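Local coordinates for hypothetical protein PHS013 (Pyrococcus horikoshii, PDB 1WMI), which is a RelE/ParE-family toxin of a type II toxin-antitoxin system, probably acting, as RelE relatives do, by cutting mRNA on the ribosome, at residues R24-F29 and G62-I67. Sequence-based numbering, arbitrary orientation.
Sequences RRFLEF and GDYRVI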
loop_
_atom_site.group_PDB
_atom_site.type_symbol
_atom_site.label_atom_id
_atom_site.label_comp_id
_atom_site.label_asym_id
_atom_site.label_seq_id
_atom_site.Cartn_x
_atom_site.Cartn_y
_atom_site.Cartn_z
ATOM N N ARG A 24 -10.173 -5.100 -18.452
ATOM C CA ARG A 24 -10.323 -6.486 -18.024
ATOM C C ARG A 24 -9.958 -6.623 -16.543
ATOM O O ARG A 24 -10.638 -7.317 -15.780
ATOM C CB ARG A 24 -9.418 -7.365 -18.888
ATOM C CG ARG A 24 -9.670 -8.856 -18.804
ATOM C CD ARG A 24 -8.812 -9.571 -19.834
ATOM N NE ARG A 24 -9.224 -9.276 -21.205
ATOM C CZ ARG A 24 -8.406 -8.852 -22.165
ATOM N NH1 ARG A 24 -8.879 -8.621 -23.382
ATOM N NH2 ARG A 24 -7.119 -8.643 -21.906
ATOM N N ARG A 25 -8.897 -5.932 -16.146
ATOM C CA ARG A 25 -8.403 -5.951 -14.771
ATOM C C ARG A 25 -9.439 -5.334 -13.830
ATOM O O ARG A 25 -9.629 -5.784 -12.691
ATOM C CB ARG A 25 -7.084 -5.164 -14.692
ATOM C CG ARG A 25 -6.095 -5.653 -13.633
ATOM C CD ARG A 25 -4.862 -4.753 -13.601
ATOM N NE ARG A 25 -4.294 -4.563 -14.936
ATOM C CZ ARG A 25 -3.449 -5.402 -15.526
ATOM N NH1 ARG A 25 -2.993 -5.146 -16.749
ATOM N NH2 ARG A 25 -3.041 -6.487 -14.887
ATOM N N PHE A 26 -10.112 -4.298 -14.318
ATOM C CA PHE A 26 -11.128 -3.630 -13.523
ATOM C C PHE A 26 -12.274 -4.591 -13.245
ATOM O O PHE A 26 -12.785 -4.650 -12.126
ATOM C CB PHE A 26 -11.645 -2.381 -14.246
ATOM C CG PHE A 26 -12.730 -1.664 -13.500
ATOM C CD1 PHE A 26 -14.066 -2.004 -13.682
ATOM C CD2 PHE A 26 -12.415 -0.675 -12.581
ATOM C CE1 PHE A 26 -15.073 -1.360 -12.950
ATOM C CE2 PHE A 26 -13.410 -0.032 -11.851
ATOM C CZ PHE A 26 -14.737 -0.374 -12.035
ATOM N N LEU A 27 -12.674 -5.341 -14.269
ATOM C CA LEU A 27 -13.751 -6.305 -14.118
ATOM C C LEU A 27 -13.359 -7.395 -13.118
ATOM O O LEU A 27 -14.212 -7.886 -12.380
ATOM C CB LEU A 27 -14.108 -6.934 -15.468
ATOM C CG LEU A 27 -14.721 -6.034 -16.552
ATOM C CD1 LEU A 27 -15.148 -6.888 -17.730
ATOM C CD2 LEU A 27 -15.930 -5.291 -16.002
ATOM N N GLU A 28 -12.079 -7.774 -13.090
ATOM C CA GLU A 28 -11.653 -8.799 -12.139
ATOM C C GLU A 28 -11.735 -8.210 -10.743
ATOM O O GLU A 28 -12.128 -8.886 -9.791
ATOM C CB GLU A 28 -10.219 -9.276 -12.393
ATOM C CG GLU A 28 -9.837 -10.392 -11.422
ATOM C CD GLU A 28 -8.353 -10.681 -11.362
ATOM O OE1 GLU A 28 -7.573 -9.772 -10.996
ATOM O OE2 GLU A 28 -7.971 -11.826 -11.671
ATOM N N PHE A 29 -11.362 -6.938 -10.629
ATOM C CA PHE A 29 -11.411 -6.234 -9.358
ATOM C C PHE A 29 -12.867 -6.226 -8.896
ATOM O O PHE A 29 -13.147 -6.453 -7.729
ATOM C CB PHE A 29 -10.881 -4.809 -9.530
ATOM C CG PHE A 29 -10.875 -3.995 -8.269
ATOM C CD1 PHE A 29 -10.251 -4.468 -7.117
ATOM C CD2 PHE A 29 -11.442 -2.724 -8.250
ATOM C CE1 PHE A 29 -10.186 -3.690 -5.970
ATOM C CE2 PHE A 29 -11.383 -1.937 -7.106
ATOM C CZ PHE A 29 -10.753 -2.422 -5.966
ATOM N N GLY A 62 -2.552 -0.909 -10.853
ATOM C CA GLY A 62 -1.379 -0.812 -11.706
ATOM C C GLY A 62 -1.171 0.601 -12.219
ATOM O O GLY A 62 -0.692 1.471 -11.487
ATOM N N ASP A 63 -1.547 0.836 -13.472
ATOM C CA ASP A 63 -1.390 2.149 -14.084
ATOM C C ASP A 63 -2.295 3.217 -13.483
ATOM O O ASP A 63 -2.154 4.405 -13.788
ATOM C CB ASP A 63 -1.632 2.068 -15.593
ATOM C CG ASP A 63 -0.662 1.132 -16.290
ATOM O OD1 ASP A 63 -0.782 0.940 -17.517
ATOM O OD2 ASP A 63 0.222 0.582 -15.614
ATOM N N TYR A 64 -3.222 2.805 -12.626
ATOM C CA TYR A 64 -4.128 3.758 -12.005
ATOM C C TYR A 64 -4.638 3.260 -10.660
ATOM O O TYR A 64 -4.400 2.116 -10.281
ATOM C CB TYR A 64 -5.300 4.064 -12.946
ATOM C CG TYR A 64 -6.193 2.882 -13.239
ATOM C CD1 TYR A 64 -7.387 2.692 -12.538
ATOM C CD2 TYR A 64 -5.844 1.945 -14.217
ATOM C CE1 TYR A 64 -8.216 1.593 -12.802
ATOM C CE2 TYR A 64 -6.662 0.844 -14.486
ATOM C CZ TYR A 64 -7.845 0.675 -13.776
ATOM O OH TYR A 64 -8.642 -0.421 -14.031
ATOM N N ARG A 65 -5.328 4.138 -9.943
ATOM C CA ARG A 65 -5.878 3.812 -8.633
ATOM C C ARG A 65 -7.387 4.039 -8.592
ATOM O O ARG A 65 -7.907 4.948 -9.248
ATOM C CB ARG A 65 -5.214 4.677 -7.561
ATOM C CG ARG A 65 -3.729 4.403 -7.357
ATOM C CD ARG A 65 -3.097 5.485 -6.500
ATOM N NE ARG A 65 -3.049 6.758 -7.211
ATOM C CZ ARG A 65 -2.947 7.945 -6.622
ATOM N NH1 ARG A 65 -2.908 9.049 -7.360
ATOM N NH2 ARG A 65 -2.901 8.031 -5.300
ATOM N N VAL A 66 -8.091 3.206 -7.832
ATOM C CA VAL A 66 -9.530 3.361 -7.710
ATOM C C VAL A 66 -9.883 3.558 -6.244
ATOM O O VAL A 66 -9.367 2.851 -5.373
ATOM C CB VAL A 66 -10.301 2.125 -8.259
ATOM C CG1 VAL A 66 -9.868 1.816 -9.684
ATOM C CG2 VAL A 66 -10.066 0.929 -7.373
ATOM N N ILE A 67 -10.740 4.539 -5.974
ATOM C CA ILE A 67 -11.195 4.816 -4.616
ATOM C C ILE A 67 -12.656 4.394 -4.505
ATOM O O ILE A 67 -13.476 4.725 -5.361
ATOM C CB ILE A 67 -11.062 6.311 -4.259
ATOM C CG1 ILE A 67 -9.599 6.738 -4.364
ATOM C CG2 ILE A 67 -11.552 6.550 -2.838
ATOM C CD1 ILE A 67 -9.324 8.145 -3.823
#
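Tyr64 and Phe26 meet where the phenol end of the tyrosine reaches the root of the phenylalanine: Tyr64 OH lies 3.6 Å from Phe26 CB and 4.1 Å from Phe26 CD2. The hydroxyl sits at the edge of the Phe26 ring, near its plane, and the two side chains cross at about a right angle. Tyr64 gets there because its CG is tucked between the backbone N and the carbonyl carbon (chi1 64°), a torsion that brings the end of the ring closer to helix 20-33 than its CB bond alone would suggest. In this buried setting the same hydroxyl makes a weak hydrogen bond to His22 O, one turn back along the helix.

The second pairing is purely apolar. Val66 directs its CB toward the helix and meets the ring of Phe29 through CG2. The methyl approaches the ring obliquely, and the two side chains run past one another in opposite senses; their exact spacing is doubtful, because CG2 is modelled too close to the ring. Phe43 packs edge-to-face on the Phe29 ring.

Charged groups flank this packing without touching across it: Arg25 NH1 and Asp63 OD1 stay 6.5 Å apart, while Asp63 OD1 is hydrogen-bonded to His22 NE2 and Asp63 OD2 forms a salt bridge with Arg85 of the same chain. The backbones stay well separated, Phe26 CA and Val66 CA being 9.2 Å apart, and all four touching residues are buried. Such side-chain packing of a helix against the middle strand of a five-stranded mixed sheet is characteristic of the compact alpha/beta fold of RelE/ParE toxins, here joining helix 20-33 to residues 64-66.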